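Side-chain contacts in indole-3-acetic acid-amido synthetase GH3.15 (Arabidopsis thaliana, PDB 6E1Q), which joins glutamine, and possibly cysteine, to indole-3-butyric acid, and glutamine to the herbicide 4-(2,4-dichlorophenoxy)butanoic acid, at the cost of ATP: residues G216-F219 / A220-L224; E298-T302 / G303-Q307; I309-L312 / E313-S316; L340-P343 / S344-S347. One frame throughout, in Å; residues are numbered along the deposited sequence.

How the contacts relate
Contacts 1 and 2 both touch the same bound (2,4-dichlorophenoxy)acetic acid molecule, and their centres lie about 9 Å apart. Probable backbone hydrogen bonds tie them together: Ala-220 N to Ile-300 O at 2.9 Å, and Pro-218 O to Ile-300 N at 3.0 Å. Contact 2 also holds Thr-302, an ATP-binding residue. Contact 3 is the short helix that follows. Its Leu-312 packs on Phe-223 of contact 1; the centres of the two contacts are about 11 Å apart. Contact 4 is a surface turn that touches contact 2 through Pro-343 and Ile-301, and contact 3 through Pro-343 and Ile-309. It does not touch contact 1; their nearest atoms are about 9 Å apart.

Contact 1. Residues G216-F219 / A220-L224. With CFA ((2,4-dichlorophenoxy)acetic acid), chain C.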
# COMPACT_ATOMS: atom_id res chain seq x y z
N GLY A 216 -9.62 -6.50 6.20
CA GLY A 216 -8.41 -5.72 6.00
C GLY A 216 -7.41 -6.45 5.14
O GLY A 216 -7.36 -7.69 5.11
N ALA A 217 -6.60 -5.67 4.44
CA ALA A 217 -5.48 -6.16 3.66
C ALA A 217 -4.57 -4.97 3.39
O ALA A 217 -4.99 -3.82 3.53
CB ALA A 217 -5.94 -6.81 2.35
N PRO A 218 -3.32 -5.21 3.00
CA PRO A 218 -2.45 -4.06 2.72
C PRO A 218 -3.01 -3.12 1.66
O PRO A 218 -3.07 -1.90 1.90
CB PRO A 218 -1.13 -4.73 2.27
CG PRO A 218 -1.18 -6.11 2.87
CD PRO A 218 -2.62 -6.51 2.85
N PHE A 219 -3.43 -3.63 0.51
CA PHE A 219 -3.84 -2.80 -0.62
C PHE A 219 -5.22 -3.19 -1.13
O PHE A 219 -5.67 -4.33 -0.98
CB PHE A 219 -2.86 -2.94 -1.79
CG PHE A 219 -1.42 -3.03 -1.38
CD1 PHE A 219 -0.84 -2.04 -0.61
CD2 PHE A 219 -0.63 -4.08 -1.83
CE1 PHE A 219 0.51 -2.11 -0.26
CE2 PHE A 219 0.72 -4.16 -1.48
CZ PHE A 219 1.28 -3.18 -0.70
N ALA A 220 -5.88 -2.23 -1.81
CA ALA A 220 -7.10 -2.54 -2.55
C ALA A 220 -6.92 -3.76 -3.45
O ALA A 220 -7.77 -4.65 -3.48
CB ALA A 220 -7.54 -1.33 -3.38
N SER A 221 -5.81 -3.83 -4.18
CA SER A 221 -5.63 -4.95 -5.10
C SER A 221 -5.40 -6.27 -4.37
O SER A 221 -5.62 -7.33 -4.97
CB SER A 221 -4.46 -4.65 -6.06
OG SER A 221 -3.27 -4.32 -5.38
N SER A 222 -5.00 -6.22 -3.10
CA SER A 222 -4.81 -7.45 -2.33
C SER A 222 -6.08 -8.26 -2.26
O SER A 222 -6.02 -9.50 -2.25
CB SER A 222 -4.32 -7.14 -0.90
OG SER A 222 -3.28 -6.17 -0.91
N PHE A 223 -7.23 -7.60 -2.19
CA PHE A 223 -8.51 -8.30 -2.09
C PHE A 223 -8.84 -9.08 -3.35
O PHE A 223 -9.48 -10.13 -3.26
CB PHE A 223 -9.62 -7.31 -1.78
CG PHE A 223 -9.60 -6.83 -0.37
CD1 PHE A 223 -10.05 -7.65 0.65
CD2 PHE A 223 -9.10 -5.58 -0.05
CE1 PHE A 223 -10.02 -7.23 1.95
CE2 PHE A 223 -9.07 -5.14 1.27
CZ PHE A 223 -9.53 -5.96 2.27
N LEU A 224 -8.40 -8.60 -4.51
CA LEU A 224 -8.71 -9.30 -5.76
C LEU A 224 -8.05 -10.66 -5.82
O LEU A 224 -8.62 -11.61 -6.38
CB LEU A 224 -8.26 -8.46 -6.95
CG LEU A 224 -8.61 -6.99 -6.81
CD1 LEU A 224 -8.06 -6.18 -7.98
CD2 LEU A 224 -10.12 -6.86 -6.67
C1 CFA C . -7.07 -3.65 9.60
C2 CFA C . -6.09 -2.48 9.72
C1' CFA C . -4.62 -3.10 7.94
C2' CFA C . -4.06 -2.87 6.69
C3' CFA C . -3.18 -3.79 6.17
C4' CFA C . -2.87 -4.92 6.87
C5' CFA C . -3.41 -5.17 8.11
CL3 CFA C . -4.42 -1.42 5.72
C6' CFA C . -4.29 -4.25 8.64
O1 CFA C . -7.35 -4.35 10.60
O2 CFA C . -7.58 -3.91 8.48
O1' CFA C . -5.52 -2.17 8.48
CL4 CFA C . -1.74 -6.07 6.16
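Ser-222 and Phe-219 hold each other by two hydrogen bonds where the chain leaves strand 212-217 and enters helix 220-243. Ser-222 OG accepts a hydrogen bond from Phe-219 N at 2.9 Å. The bond is bent, with 144° at the hydrogen. In return Ser-222 N donates to Phe-219 O, also at 2.9 Å, and approaches from above the carbonyl plane. The hydroxyl of Ser-222 sits beside its own backbone N (chi1 -45°), and this turns OG back toward the start of the helix. The same OG lies near CD2 of the Phe-219 ring. Pro-218 CB rests over the centre of one face of that ring.

The apolar part is built on Phe-223. Ala-217 CB makes a CH-pi contact over one face of its ring, 3.9 Å from the centroid. Gly-216 N and Ala-220 O lie at the ring edge, in plane. Ala-217 CB also meets Ser-222 CB at 3.6 Å. An alanine in place of Phe-223 would probably open a gap under Ala-217 and leave the strand end less firmly seated on the helix.

The ligand lies along the strand end. Gly-216 CA is 3.2 Å from carboxylate atom O2. Pro-218 CG is 3.3 Å from chlorine CL4. Tyr-145 packs on Pro-218 from a loop. The contact thus separates two chemistries: the N and O of Phe-219 are tied to Ser-222, while Gly-216 CA, Ala-217 O and Pro-218 CG meet the ligand. This probably keeps the pocket wall fixed in shape.

Contact 2. Residues E298-T302 / G303-Q307; sequences ESIIT and GTMAQ. With CFA ((2,4-dichlorophenoxy)acetic acid), chain C.
Thr-302 O accepts a hydrogen bond from Met-305 N at 3.1 Å, which closes a beta turn of nearly type II' geometry at the start of the 3-10 segment 304-307. The donor stands well above the carbonyl plane, 49° out of it. Gly-303 takes the second position of the turn with a positive phi of 66°, a value that favours glycine. A second bond continues the winding: Ala-306 N donates to Gly-303 O at 3.0 Å.

Two more carbonyl oxygens meet carbon atoms of the turn. Ile-301 O receives a CA-H...O contact from Ala-306 CA at 3.2 Å. Ile-300 O lies 3.3 Å from Met-305 CB. The Met-305 side chain then bends at chi2 (-55°). Its CG passes Ile-300 CG2 at 4.1 Å, a loose apolar contact, and the chain runs on to pack against Phe-219 and Ser-221.

Thr-302 binds ATP, and the turn probably helps to fix the backbone just after it. The CG2 branch of Thr-302, anti to its carbonyl carbon, packs on Val-346 CG1. The hydroxyl of Thr-304 is hydrogen-bonded to Arg-559, beyond the turn. The amide of Gln-307 reaches Thr-449 and Lys-452 of helix 441-452, so the turn also meets the C-terminal part of the protein.

At the other end the chain lines the acid pocket. Glu-298 has its carboxylate hydrogen-bonded to Thr-322 OG1 and Ser-324 N. With the head so held, Glu-298 CG lies 3.3 Å from ether atom O1' of the bound (2,4-dichlorophenoxy)acetic acid.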
# COMPACT_ATOMS: atom_id res chain seq x y z
N GLU A 298 -10.79 -2.17 4.91
CA GLU A 298 -9.67 -1.29 5.21
C GLU A 298 -8.47 -1.72 4.37
O GLU A 298 -8.04 -2.87 4.44
CB GLU A 298 -9.33 -1.35 6.71
CG GLU A 298 -8.02 -0.63 7.07
CD GLU A 298 -8.16 0.89 7.09
OE1 GLU A 298 -9.22 1.40 7.51
OE2 GLU A 298 -7.21 1.59 6.68
N SER A 299 -7.95 -0.79 3.55
CA SER A 299 -6.74 -1.03 2.77
C SER A 299 -6.29 0.29 2.15
O SER A 299 -7.03 1.28 2.14
CB SER A 299 -6.97 -2.05 1.66
OG SER A 299 -7.81 -1.49 0.64
N ILE A 300 -5.09 0.28 1.60
CA ILE A 300 -4.61 1.43 0.85
C ILE A 300 -5.39 1.52 -0.46
O ILE A 300 -5.42 0.57 -1.25
CB ILE A 300 -3.10 1.35 0.62
CG1 ILE A 300 -2.39 1.45 1.98
CG2 ILE A 300 -2.63 2.45 -0.33
CD1 ILE A 300 -0.93 1.07 1.92
N ILE A 301 -6.03 2.67 -0.69
CA ILE A 301 -6.82 2.93 -1.88
C ILE A 301 -6.39 4.21 -2.59
O ILE A 301 -7.11 4.71 -3.45
CB ILE A 301 -8.33 3.01 -1.55
CG1 ILE A 301 -8.59 4.12 -0.52
CG2 ILE A 301 -8.86 1.65 -1.12
CD1 ILE A 301 -9.99 4.09 0.11
N THR A 302 -5.24 4.76 -2.22
CA THR A 302 -4.73 5.98 -2.82
C THR A 302 -3.60 5.67 -3.80
O THR A 302 -3.03 4.57 -3.82
CB THR A 302 -4.23 6.93 -1.72
OG1 THR A 302 -3.19 6.27 -0.97
CG2 THR A 302 -5.38 7.31 -0.77
N GLY A 303 -3.25 6.66 -4.61
CA GLY A 303 -2.14 6.50 -5.54
C GLY A 303 -2.47 5.46 -6.59
O GLY A 303 -3.57 5.43 -7.15
N THR A 304 -1.51 4.56 -6.84
CA THR A 304 -1.72 3.49 -7.81
C THR A 304 -2.92 2.63 -7.44
O THR A 304 -3.62 2.12 -8.33
CB THR A 304 -0.46 2.62 -7.93
OG1 THR A 304 -0.59 1.72 -9.05
CG2 THR A 304 -0.19 1.83 -6.62
N MET A 305 -3.22 2.51 -6.14
CA MET A 305 -4.32 1.64 -5.73
C MET A 305 -5.68 2.23 -6.03
O MET A 305 -6.68 1.50 -6.02
CB MET A 305 -4.21 1.32 -4.24
CG MET A 305 -3.00 0.44 -3.88
SD MET A 305 -3.02 -1.09 -4.88
CE MET A 305 -1.30 -1.58 -4.76
N ALA A 306 -5.76 3.55 -6.29
CA ALA A 306 -7.04 4.15 -6.63
C ALA A 306 -7.66 3.51 -7.86
O ALA A 306 -8.89 3.57 -8.03
CB ALA A 306 -6.89 5.66 -6.87
N GLN A 307 -6.85 2.88 -8.71
CA GLN A 307 -7.35 2.26 -9.94
C GLN A 307 -8.32 1.13 -9.66
O GLN A 307 -9.20 0.85 -10.48
CB GLN A 307 -6.18 1.73 -10.76
CG GLN A 307 -5.26 2.82 -11.33
CD GLN A 307 -5.95 3.69 -12.39
OE1 GLN A 307 -6.71 3.20 -13.24
NE2 GLN A 307 -5.66 4.99 -12.35
C1 CFA C . -7.07 -3.65 9.60
C2 CFA C . -6.09 -2.48 9.72
C1' CFA C . -4.62 -3.10 7.94
C2' CFA C . -4.06 -2.87 6.69
C3' CFA C . -3.18 -3.79 6.17
C4' CFA C . -2.87 -4.92 6.87
C5' CFA C . -3.41 -5.17 8.11
CL3 CFA C . -4.42 -1.42 5.72
C6' CFA C . -4.29 -4.25 8.64
O1 CFA C . -7.35 -4.35 10.60
O2 CFA C . -7.58 -3.91 8.48
O1' CFA C . -5.52 -2.17 8.48
CL4 CFA C . -1.74 -6.07 6.16

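Contact 3. Residues I309-L312 / E313-S316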
# COMPACT_ATOMS: atom_id res chain seq x y z
N ILE A 309 -10.50 0.87 -7.18
CA ILE A 309 -11.67 1.23 -6.40
C ILE A 309 -12.98 0.79 -7.08
O ILE A 309 -13.80 0.15 -6.40
CB ILE A 309 -11.65 2.75 -6.08
CG1 ILE A 309 -10.58 3.06 -5.05
CG2 ILE A 309 -13.01 3.22 -5.58
CD1 ILE A 309 -10.38 4.58 -4.88
N PRO A 310 -13.20 1.06 -8.37
CA PRO A 310 -14.48 0.62 -8.96
C PRO A 310 -14.70 -0.88 -8.85
O PRO A 310 -15.82 -1.32 -8.55
CB PRO A 310 -14.37 1.08 -10.42
CG PRO A 310 -13.47 2.27 -10.37
CD PRO A 310 -12.45 1.93 -9.29
N LEU A 311 -13.66 -1.68 -9.08
CA LEU A 311 -13.84 -3.12 -9.01
C LEU A 311 -14.04 -3.59 -7.57
O LEU A 311 -14.89 -4.45 -7.30
CB LEU A 311 -12.65 -3.83 -9.64
CG LEU A 311 -12.78 -5.35 -9.65
CD1 LEU A 311 -14.02 -5.80 -10.43
CD2 LEU A 311 -11.51 -5.97 -10.22
N LEU A 312 -13.28 -3.03 -6.63
CA LEU A 312 -13.46 -3.43 -5.23
C LEU A 312 -14.84 -3.02 -4.73
O LEU A 312 -15.47 -3.77 -3.96
CB LEU A 312 -12.35 -2.82 -4.37
CG LEU A 312 -12.34 -3.12 -2.88
CD1 LEU A 312 -12.35 -4.64 -2.65
CD2 LEU A 312 -11.13 -2.47 -2.19
N GLU A 313 -15.35 -1.87 -5.18
CA GLU A 313 -16.70 -1.48 -4.78
C GLU A 313 -17.73 -2.46 -5.34
O GLU A 313 -18.73 -2.76 -4.69
CB GLU A 313 -17.01 -0.05 -5.23
CG GLU A 313 -16.19 1.01 -4.48
CD GLU A 313 -16.56 2.45 -4.83
OE1 GLU A 313 -17.11 2.68 -5.92
OE2 GLU A 313 -16.27 3.36 -4.01
N PHE A 314 -17.50 -2.95 -6.56
CA PHE A 314 -18.38 -3.97 -7.13
C PHE A 314 -18.47 -5.19 -6.23
O PHE A 314 -19.56 -5.73 -5.98
CB PHE A 314 -17.87 -4.35 -8.52
CG PHE A 314 -18.57 -5.53 -9.13
CD1 PHE A 314 -19.84 -5.41 -9.65
CD2 PHE A 314 -17.95 -6.78 -9.17
CE1 PHE A 314 -20.49 -6.50 -10.22
CE2 PHE A 314 -18.59 -7.85 -9.72
CZ PHE A 314 -19.86 -7.71 -10.26
N TYR A 315 -17.33 -5.66 -5.72
CA TYR A 315 -17.32 -6.80 -4.81
C TYR A 315 -17.78 -6.45 -3.39
O TYR A 315 -18.05 -7.37 -2.62
CB TYR A 315 -15.92 -7.40 -4.74
CG TYR A 315 -15.50 -8.09 -6.01
CD1 TYR A 315 -16.29 -9.08 -6.59
CD2 TYR A 315 -14.33 -7.73 -6.67
CE1 TYR A 315 -15.91 -9.71 -7.78
CE2 TYR A 315 -13.94 -8.35 -7.85
CZ TYR A 315 -14.73 -9.32 -8.40
OH TYR A 315 -14.34 -9.93 -9.57
N SER A 316 -17.88 -5.16 -3.05
CA SER A 316 -18.05 -4.75 -1.66
C SER A 316 -19.50 -4.76 -1.21
O SER A 316 -19.75 -4.83 0.00
CB SER A 316 -17.50 -3.34 -1.46
OG SER A 316 -18.49 -2.37 -1.81
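Leu-311 runs alongside the Tyr-315 ring, one helical turn away. Leu-311 CD1 touches Tyr-315 CE2 at 3.6 Å, and CG is almost as near. Leu-311 CG lies anti to its backbone N (chi1 -178°), which carries CD1 along the ring. On one face of the tyrosine ring sits Phe-314 CD2. A glycine in place of Tyr-315 would probably strip Leu-311 CD1 of its closer ring partner and open a gap beside Phe-314.

A second lengthwise pair is Ile-309 and Glu-313. Ile-309 CG2 runs beside the carboxylate, 3.6 Å from Glu-313 OE2.

The backbone bonds are those of an alpha helix. Glu-313 N donates to Ile-309 O at 2.8 Å. Phe-314 N reaches Pro-310 O, and Tyr-315 N reaches Leu-311 O, both at 3.1 Å. Near the end of the helix Ser-316 OG donates to Glu-313 O at 2.9 Å, and is also bonded to Gly-318 N.

Helix 309-316 links the parallel strands 297-298 and 321-327. Leu-312 packs on helix 220-243 and on Leu-321, Tyr-315 meets Ile-227 of that helix, and Leu-311 faces Met-461 and Met-463 of strand 461-470.

Contact 4. Residues L340-P343 / S344-S347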
# COMPACT_ATOMS: atom_id res chain seq x y z
N LEU A 340 -14.89 7.53 6.88
CA LEU A 340 -15.98 7.19 5.97
C LEU A 340 -16.14 8.16 4.81
O LEU A 340 -17.15 8.09 4.10
CB LEU A 340 -17.30 7.10 6.75
CG LEU A 340 -17.34 5.92 7.75
CD1 LEU A 340 -18.72 5.81 8.42
CD2 LEU A 340 -16.93 4.60 7.08
N CYS A 341 -15.16 9.04 4.58
CA CYS A 341 -15.17 9.90 3.40
C CYS A 341 -15.19 9.06 2.12
O CYS A 341 -14.92 7.86 2.12
CB CYS A 341 -13.92 10.79 3.37
SG CYS A 341 -12.36 9.85 3.21
N LYS A 342 -15.50 9.73 1.01
CA LYS A 342 -15.34 9.15 -0.31
C LYS A 342 -13.89 8.73 -0.51
O LYS A 342 -12.98 9.48 -0.15
CB LYS A 342 -15.72 10.16 -1.40
CG LYS A 342 -17.11 10.03 -1.96
CD LYS A 342 -17.22 10.79 -3.29
CE LYS A 342 -17.18 9.84 -4.47
NZ LYS A 342 -18.28 8.83 -4.40
N PRO A 343 -13.64 7.55 -1.10
CA PRO A 343 -12.25 7.12 -1.31
C PRO A 343 -11.42 8.12 -2.07
O PRO A 343 -10.21 8.24 -1.83
CB PRO A 343 -12.41 5.81 -2.09
CG PRO A 343 -13.73 5.28 -1.62
CD PRO A 343 -14.61 6.49 -1.43
N SER A 344 -12.04 8.88 -2.98
CA SER A 344 -11.32 9.91 -3.70
C SER A 344 -11.00 11.13 -2.84
O SER A 344 -10.24 11.99 -3.29
CB SER A 344 -12.12 10.36 -4.93
OG SER A 344 -13.16 11.24 -4.55
N ASP A 345 -11.58 11.26 -1.64
CA ASP A 345 -11.38 12.43 -0.80
C ASP A 345 -10.52 12.14 0.43
O ASP A 345 -10.55 12.91 1.40
CB ASP A 345 -12.72 13.02 -0.37
CG ASP A 345 -13.62 13.34 -1.53
OD1 ASP A 345 -13.11 13.63 -2.64
OD2 ASP A 345 -14.85 13.29 -1.33
N VAL A 346 -9.77 11.04 0.42
CA VAL A 346 -8.96 10.67 1.58
C VAL A 346 -7.87 11.72 1.81
O VAL A 346 -7.11 12.05 0.90
CB VAL A 346 -8.36 9.27 1.39
CG1 VAL A 346 -7.26 9.04 2.40
CG2 VAL A 346 -9.45 8.21 1.49
N SER A 347 -7.80 12.25 3.03
CA SER A 347 -6.70 13.11 3.46
C SER A 347 -6.18 12.64 4.81
O SER A 347 -6.96 12.27 5.68
CB SER A 347 -7.13 14.58 3.56
OG SER A 347 -6.85 15.27 2.36
O HOH W 1 -16.31 12.56 1.07
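Pro-343 and Ser-344 form the two central positions of a type I beta turn whose ends, Lys-342 and Asp-345, are joined by a hydrogen bond. Asp-345 N donates to Lys-342 O at 2.7 Å, with 158° at the hydrogen. It comes from above the carbonyl plane.

Ser-344 lies on the outer side of the turn. Its OG falls between its backbone N and carbonyl carbon (chi1 78°), and donates to Asp-345 OD1 at 3.1 Å. The hydroxyl meets that oxygen from above the carboxylate plane.

Lys-342 brings its aliphatic part up to Asp-345, with CB 3.2 Å from Asp-345 OD2. The ammonium group is not in salt-bridge contact: Lys-342 NZ stays 6.4 Å from Asp-345 OD2. A water bridges the backbone N of Lys-342 to the carboxylate. It accepts from Lys-342 N and donates to Asp-345 OD2, each at 2.9 Å. The carboxylate is thus held at both oxygens, which probably limits its rotation.

Pro-343 turns its carbonyl toward Val-346, and Pro-343 O lies 3.4 Å from Val-346 CG2. That methyl also meets Cys-341 SG at 3.8 Å.

The turn lies between strands 332-335 and 348-350. The Pro-343 ring packs on Ile-301 and on Ile-309 and Glu-313 of helix 309-316. Val-346 lies close to the ATP-binding residues Tyr-348, at the start of strand 348-350, and Thr-302.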